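Antitoxin VapB (Salmonella enterica subsp. enterica serovar Typhimurium str. LT2, PDB 6IFM) neutralises its cognate toxin VapC, with which it forms a type II toxin-antitoxin complex, and binds DNA. Local coordinates at residues E[22-32]-E[39-47]. Numbering follows the deposited sequence.
Sequences FPEDVKHVEII and IITPVGESW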
ATOM      1  N   PHE E  22     -10.258  34.845 -12.687  1.00 29.28           N
ATOM      2  CA  PHE E  22     -10.331  35.257 -11.297  1.00 34.02           C
ATOM      3  C   PHE E  22     -10.270  36.779 -11.170  1.00 34.99           C
ATOM      4  O   PHE E  22      -9.453  37.427 -11.841  1.00 32.78           O
ATOM      5  CB  PHE E  22      -9.192  34.624 -10.497  1.00 28.67           C
ATOM      6  CG  PHE E  22      -9.585  33.381  -9.769  1.00 26.09           C
ATOM      7  CD1 PHE E  22     -10.493  33.434  -8.715  1.00 23.21           C
ATOM      8  CD2 PHE E  22      -9.051  32.146 -10.137  1.00 26.46           C
ATOM      9  CE1 PHE E  22     -10.852  32.276  -8.038  1.00 25.07           C
ATOM     10  CE2 PHE E  22      -9.409  30.980  -9.469  1.00 18.76           C
ATOM     11  CZ  PHE E  22     -10.311  31.042  -8.415  1.00 19.28           C
ATOM     12  N   PRO E  23     -11.123  37.329 -10.305  1.00 32.70           N
ATOM     13  CA  PRO E  23     -11.220  38.787 -10.156  1.00 39.07           C
ATOM     14  C   PRO E  23      -9.900  39.406  -9.725  1.00 41.87           C
ATOM     15  O   PRO E  23      -8.913  38.734  -9.413  1.00 44.75           O
ATOM     16  CB  PRO E  23     -12.294  38.973  -9.071  1.00 41.77           C
ATOM     17  CG  PRO E  23     -13.074  37.700  -9.074  1.00 38.29           C
ATOM     18  CD  PRO E  23     -12.091  36.624  -9.450  1.00 34.60           C
ATOM     19  N   GLU E  24      -9.911  40.740  -9.702  1.00 44.55           N
ATOM     20  CA  GLU E  24      -8.707  41.518  -9.425  1.00 48.37           C
ATOM     21  C   GLU E  24      -8.331  41.530  -7.950  1.00 48.67           C
ATOM     22  O   GLU E  24      -7.168  41.799  -7.621  1.00 48.78           O
ATOM     23  CB  GLU E  24      -8.884  42.955  -9.923  1.00 51.68           C
ATOM     24  CG  GLU E  24      -9.198  43.058 -11.404  1.00 52.85           C
ATOM     25  CD  GLU E  24     -10.680  43.111 -11.680  1.00 50.35           C
ATOM     26  OE1 GLU E  24     -11.161  42.304 -12.500  1.00 50.04           O
ATOM     27  OE2 GLU E  24     -11.367  43.955 -11.074  1.00 55.98           O
ATOM     28  N   ASP E  25      -9.276  41.246  -7.058  1.00 45.40           N
ATOM     29  CA  ASP E  25      -8.941  41.055  -5.654  1.00 45.17           C
ATOM     30  C   ASP E  25      -8.437  39.642  -5.369  1.00 43.52           C
ATOM     31  O   ASP E  25      -8.323  39.268  -4.200  1.00 45.57           O
ATOM     32  CB  ASP E  25     -10.148  41.376  -4.763  1.00 44.43           C
ATOM     33  CG  ASP E  25     -11.279  40.367  -4.918  1.00 41.08           C
ATOM     34  OD1 ASP E  25     -11.611  39.998  -6.068  1.00 37.22           O
ATOM     35  OD2 ASP E  25     -11.836  39.946  -3.881  1.00 36.48           O
ATOM     36  N   VAL E  26      -8.140  38.868  -6.410  1.00 41.37           N
ATOM     37  CA  VAL E  26      -7.626  37.507  -6.312  1.00 36.82           C
ATOM     38  C   VAL E  26      -6.379  37.438  -7.188  1.00 39.56           C
ATOM     39  O   VAL E  26      -6.477  37.565  -8.417  1.00 40.97           O
ATOM     40  CB  VAL E  26      -8.668  36.471  -6.761  1.00 37.31           C
ATOM     41  CG1 VAL E  26      -8.185  35.051  -6.490  1.00 34.20           C
ATOM     42  CG2 VAL E  26     -10.012  36.709  -6.077  1.00 36.36           C
ATOM     43  N   LYS E  27      -5.204  37.236  -6.576  1.00 43.18           N
ATOM     44  CA  LYS E  27      -3.937  37.361  -7.305  1.00 41.52           C
ATOM     45  C   LYS E  27      -2.976  36.188  -7.148  1.00 40.65           C
ATOM     46  O   LYS E  27      -2.044  36.077  -7.959  1.00 34.37           O
ATOM     47  CB  LYS E  27      -3.216  38.652  -6.895  1.00 40.89           C
ATOM     48  CG  LYS E  27      -3.816  39.899  -7.523  1.00 46.35           C
ATOM     49  CD  LYS E  27      -3.989  39.728  -9.031  1.00 50.11           C
ATOM     50  CE  LYS E  27      -4.606  40.956  -9.688  1.00 54.21           C
ATOM     51  NZ  LYS E  27      -5.088  40.627 -11.059  1.00 60.85           N
ATOM     52  N   HIS E  28      -3.119  35.363  -6.107  1.00 37.82           N
ATOM     53  CA  HIS E  28      -2.657  33.976  -6.114  1.00 33.78           C
ATOM     54  C   HIS E  28      -3.446  33.237  -5.043  1.00 34.53           C
ATOM     55  O   HIS E  28      -4.075  33.856  -4.178  1.00 31.56           O
ATOM     56  CB  HIS E  28      -1.137  33.830  -5.935  1.00 36.28           C
ATOM     57  CG  HIS E  28      -0.603  34.307  -4.617  1.00 45.11           C
ATOM     58  ND1 HIS E  28      -1.178  35.327  -3.884  1.00 47.49           N
ATOM     59  CD2 HIS E  28       0.485  33.908  -3.914  1.00 47.12           C
ATOM     60  CE1 HIS E  28      -0.474  35.525  -2.782  1.00 47.91           C
ATOM     61  NE2 HIS E  28       0.540  34.676  -2.777  1.00 45.39           N
ATOM     62  N   VAL E  29      -3.422  31.903  -5.126  1.00 30.82           N
ATOM     63  CA  VAL E  29      -4.552  31.068  -4.727  1.00 25.42           C
ATOM     64  C   VAL E  29      -4.088  29.801  -4.009  1.00 26.10           C
ATOM     65  O   VAL E  29      -2.900  29.504  -3.918  1.00 25.44           O
ATOM     66  CB  VAL E  29      -5.395  30.689  -5.958  1.00 27.17           C
ATOM     67  CG1 VAL E  29      -6.032  31.920  -6.590  1.00 23.99           C
ATOM     68  CG2 VAL E  29      -4.511  29.954  -6.961  1.00 22.95           C
ATOM     69  N   GLU E  30      -5.066  29.042  -3.511  1.00 24.81           N
ATOM     70  CA  GLU E  30      -4.898  27.699  -2.973  1.00 20.63           C
ATOM     71  C   GLU E  30      -5.490  26.668  -3.934  1.00 20.73           C
ATOM     72  O   GLU E  30      -6.252  27.001  -4.844  1.00 19.56           O
ATOM     73  CB  GLU E  30      -5.548  27.578  -1.584  1.00 21.41           C
ATOM     74  CG  GLU E  30      -4.971  28.524  -0.523  1.00 22.50           C
ATOM     75  CD  GLU E  30      -6.005  28.981   0.506  1.00 28.15           C
ATOM     76  OE1 GLU E  30      -7.096  29.429   0.094  1.00 27.66           O
ATOM     77  OE2 GLU E  30      -5.728  28.911   1.729  1.00 31.21           O
ATOM     78  N   ILE E  31      -5.149  25.395  -3.713  1.00 21.71           N
ATOM     79  CA  ILE E  31      -5.600  24.303  -4.582  1.00 19.04           C
ATOM     80  C   ILE E  31      -5.594  22.993  -3.795  1.00 17.57           C
ATOM     81  O   ILE E  31      -4.679  22.723  -3.019  1.00 17.29           O
ATOM     82  CB  ILE E  31      -4.721  24.224  -5.852  1.00 17.26           C
ATOM     83  CG1 ILE E  31      -5.259  23.175  -6.826  1.00 18.93           C
ATOM     84  CG2 ILE E  31      -3.304  23.920  -5.477  1.00 19.59           C
ATOM     85  CD1 ILE E  31      -4.780  23.380  -8.256  1.00 17.84           C
ATOM     86  N   ILE E  32      -6.634  22.181  -4.001  1.00 18.70           N
ATOM     87  CA  ILE E  32      -6.879  20.972  -3.203  1.00 16.91           C
ATOM     88  C   ILE E  32      -7.503  19.910  -4.088  1.00 16.98           C
ATOM     89  O   ILE E  32      -8.431  20.191  -4.849  1.00 18.02           O
ATOM     90  CB  ILE E  32      -7.828  21.213  -2.006  1.00 16.70           C
ATOM     91  CG1 ILE E  32      -7.486  22.487  -1.228  1.00 16.22           C
ATOM     92  CG2 ILE E  32      -7.844  19.998  -1.102  1.00 13.97           C
ATOM     93  CD1 ILE E  32      -8.213  23.677  -1.724  1.00 17.89           C
ATOM     94  N   ILE E  39      -9.961  21.396  -6.673  1.00 17.48           N
ATOM     95  CA  ILE E  39     -10.675  22.625  -6.351  1.00 18.24           C
ATOM     96  C   ILE E  39      -9.654  23.738  -6.213  1.00 19.30           C
ATOM     97  O   ILE E  39      -8.603  23.542  -5.596  1.00 19.44           O
ATOM     98  CB  ILE E  39     -11.490  22.483  -5.054  1.00 18.73           C
ATOM     99  CG1 ILE E  39     -12.694  21.588  -5.264  1.00 16.13           C
ATOM    100  CG2 ILE E  39     -11.942  23.846  -4.544  1.00 21.20           C
ATOM    101  CD1 ILE E  39     -12.986  20.823  -4.058  1.00 17.37           C
ATOM    102  N   ILE E  40      -9.962  24.905  -6.780  1.00 22.26           N
ATOM    103  CA  ILE E  40      -9.091  26.080  -6.697  1.00 19.28           C
ATOM    104  C   ILE E  40      -9.839  27.212  -6.025  1.00 18.59           C
ATOM    105  O   ILE E  40     -10.790  27.760  -6.593  1.00 18.98           O
ATOM    106  CB  ILE E  40      -8.599  26.532  -8.070  1.00 16.31           C
ATOM    107  CG1 ILE E  40      -7.663  25.467  -8.620  1.00 18.28           C
ATOM    108  CG2 ILE E  40      -7.920  27.895  -7.963  1.00 17.00           C
ATOM    109  CD1 ILE E  40      -7.067  25.828  -9.918  1.00 14.58           C
ATOM    110  N   THR E  41      -9.344  27.618  -4.868  1.00 18.73           N
ATOM    111  CA  THR E  41      -9.867  28.607  -3.963  1.00 20.56           C
ATOM    112  C   THR E  41      -8.890  29.764  -3.798  1.00 22.54           C
ATOM    113  O   THR E  41      -7.673  29.576  -3.912  1.00 22.29           O
ATOM    114  CB  THR E  41     -10.123  27.969  -2.602  1.00 20.89           C
ATOM    115  OG1 THR E  41     -11.040  26.885  -2.757  1.00 18.99           O
ATOM    116  CG2 THR E  41     -10.726  28.963  -1.720  1.00 23.60           C
ATOM    117  N   PRO E  42      -9.391  30.980  -3.608  1.00 23.88           N
ATOM    118  CA  PRO E  42      -8.508  32.071  -3.180  1.00 23.66           C
ATOM    119  C   PRO E  42      -8.180  31.936  -1.692  1.00 25.09           C
ATOM    120  O   PRO E  42      -8.831  31.190  -0.955  1.00 24.44           O
ATOM    121  CB  PRO E  42      -9.308  33.336  -3.510  1.00 25.85           C
ATOM    122  CG  PRO E  42     -10.753  32.872  -3.731  1.00 27.28           C
ATOM    123  CD  PRO E  42     -10.672  31.449  -4.168  1.00 22.16           C
ATOM    124  N   VAL E  43      -7.103  32.607  -1.261  1.00 25.61           N
ATOM    125  CA  VAL E  43      -6.558  32.323   0.068  1.00 24.28           C
ATOM    126  C   VAL E  43      -7.542  32.723   1.156  1.00 25.12           C
ATOM    127  O   VAL E  43      -8.141  33.810   1.120  1.00 24.65           O
ATOM    128  CB  VAL E  43      -5.201  33.009   0.299  1.00 25.22           C
ATOM    129  CG1 VAL E  43      -4.085  32.203  -0.331  1.00 23.10           C
ATOM    130  CG2 VAL E  43      -5.224  34.467  -0.187  1.00 27.36           C
ATOM    131  N   GLY E  44      -7.691  31.840   2.149  1.00 22.74           N
ATOM    132  CA  GLY E  44      -8.567  32.063   3.283  1.00 21.99           C
ATOM    133  C   GLY E  44      -9.910  31.383   3.170  1.00 19.62           C
ATOM    134  O   GLY E  44     -10.656  31.358   4.158  1.00 15.29           O
ATOM    135  N   GLU E  45     -10.220  30.798   2.000  1.00 20.92           N
ATOM    136  CA  GLU E  45     -11.559  30.316   1.668  1.00 21.28           C
ATOM    137  C   GLU E  45     -11.643  28.845   1.243  1.00 19.13           C
ATOM    138  O   GLU E  45     -12.591  28.463   0.552  1.00 17.77           O
ATOM    139  CB  GLU E  45     -12.182  31.221   0.608  1.00 20.17           C
ATOM    140  CG  GLU E  45     -12.222  32.670   1.051  1.00 22.43           C
ATOM    141  CD  GLU E  45     -12.119  33.670  -0.068  1.00 25.07           C
ATOM    142  OE1 GLU E  45     -13.110  34.409  -0.250  1.00 27.21           O
ATOM    143  OE2 GLU E  45     -11.074  33.737  -0.770  1.00 21.09           O
ATOM    144  N   SER E  46     -10.695  27.991   1.624  1.00 18.80           N
ATOM    145  CA  SER E  46     -10.749  26.631   1.090  1.00 21.77           C
ATOM    146  C   SER E  46     -11.962  25.861   1.610  1.00 18.23           C
ATOM    147  O   SER E  46     -12.488  24.994   0.910  1.00 16.76           O
ATOM    148  CB  SER E  46      -9.457  25.884   1.404  1.00 18.45           C
ATOM    149  OG  SER E  46      -8.338  26.606   0.890  1.00 22.12           O
ATOM    150  N   TRP E  47     -12.440  26.176   2.811  1.00 16.83           N
ATOM    151  CA  TRP E  47     -13.561  25.443   3.385  1.00 15.70           C
ATOM    152  C   TRP E  47     -14.913  25.915   2.869  1.00 16.71           C
ATOM    153  O   TRP E  47     -15.918  25.235   3.103  1.00 12.98           O
ATOM    154  CB  TRP E  47     -13.532  25.575   4.908  1.00 17.04           C
ATOM    155  CG  TRP E  47     -12.499  24.725   5.545  1.00 14.77           C
ATOM    156  CD1 TRP E  47     -11.249  25.100   5.908  1.00 14.70           C
ATOM    157  CD2 TRP E  47     -12.635  23.353   5.920  1.00 14.72           C
ATOM    158  NE1 TRP E  47     -10.579  24.044   6.468  1.00 13.50           N
ATOM    159  CE2 TRP E  47     -11.410  22.956   6.488  1.00 15.97           C
ATOM    160  CE3 TRP E  47     -13.659  22.409   5.806  1.00 13.67           C
ATOM    161  CZ2 TRP E  47     -11.187  21.654   6.957  1.00 14.38           C
ATOM    162  CZ3 TRP E  47     -13.422  21.104   6.262  1.00 12.72           C
ATOM    163  CH2 TRP E  47     -12.204  20.750   6.839  1.00 10.84           C
TER
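Glu30 sends its carboxylate to the turn that follows strand 39–42, against Val43, Gly44 and Ser46. OE1 takes two weak hydrogen bonds, from Gly44 N and from the hydroxyl of Ser46, whose OG lies 3.2 Å from Glu30 OE1. With CG beside its own backbone N (chi1 -60°), the bend at chi2 brings the carboxylate to the backbone of the turn, and Val43 CG1 crosses Glu30 CG at about a right angle. The weak bond from Gly44 N links Glu30 to the type II turn Pro42–Glu45, in which Gly44 takes a positive phi; the one from Ser46 OG links it to the residue just after that turn. Ile32 lies on the same face of the sheet, its CD1 3.9 Å from Ser46 OG. On the face opposite, Ile31 and Ile40 run side by side, Ile31 CD1 lying 3.6 Å from Ile40 CG1. Ile40 CG2, anti to the backbone N, also meets Phe22 CE2 at 3.7 Å, while Ile40 O lies in plane at the edge of that ring. Beside it Val26 CG1 packs on Pro42 CB at 3.6 Å, joining the Pro23–Val26 turn to Pro42.

These side chains ride on the antiparallel hairpin 29–34/37–42 of the SpoVT-AbrB family, DNA-binding proteins whose fold is built by two interlocked chains. At Ile32–Ile39 the backbone bonds are paired, Ile39 N to Ile32 O being nearly straight at 175°. Toward the turn, Glu30 N meets Thr41 O at 2.7 Å, and Thr41 N returns a longer bond to Glu30 O. The second subunit continues the sheet antiparallel. Its Arg36 forms salt bridges with Asp25 and Glu45, its Ser37 hydrogen-bonds Thr41 OG1, and its Arg38 makes a cation-pi contact with Phe22.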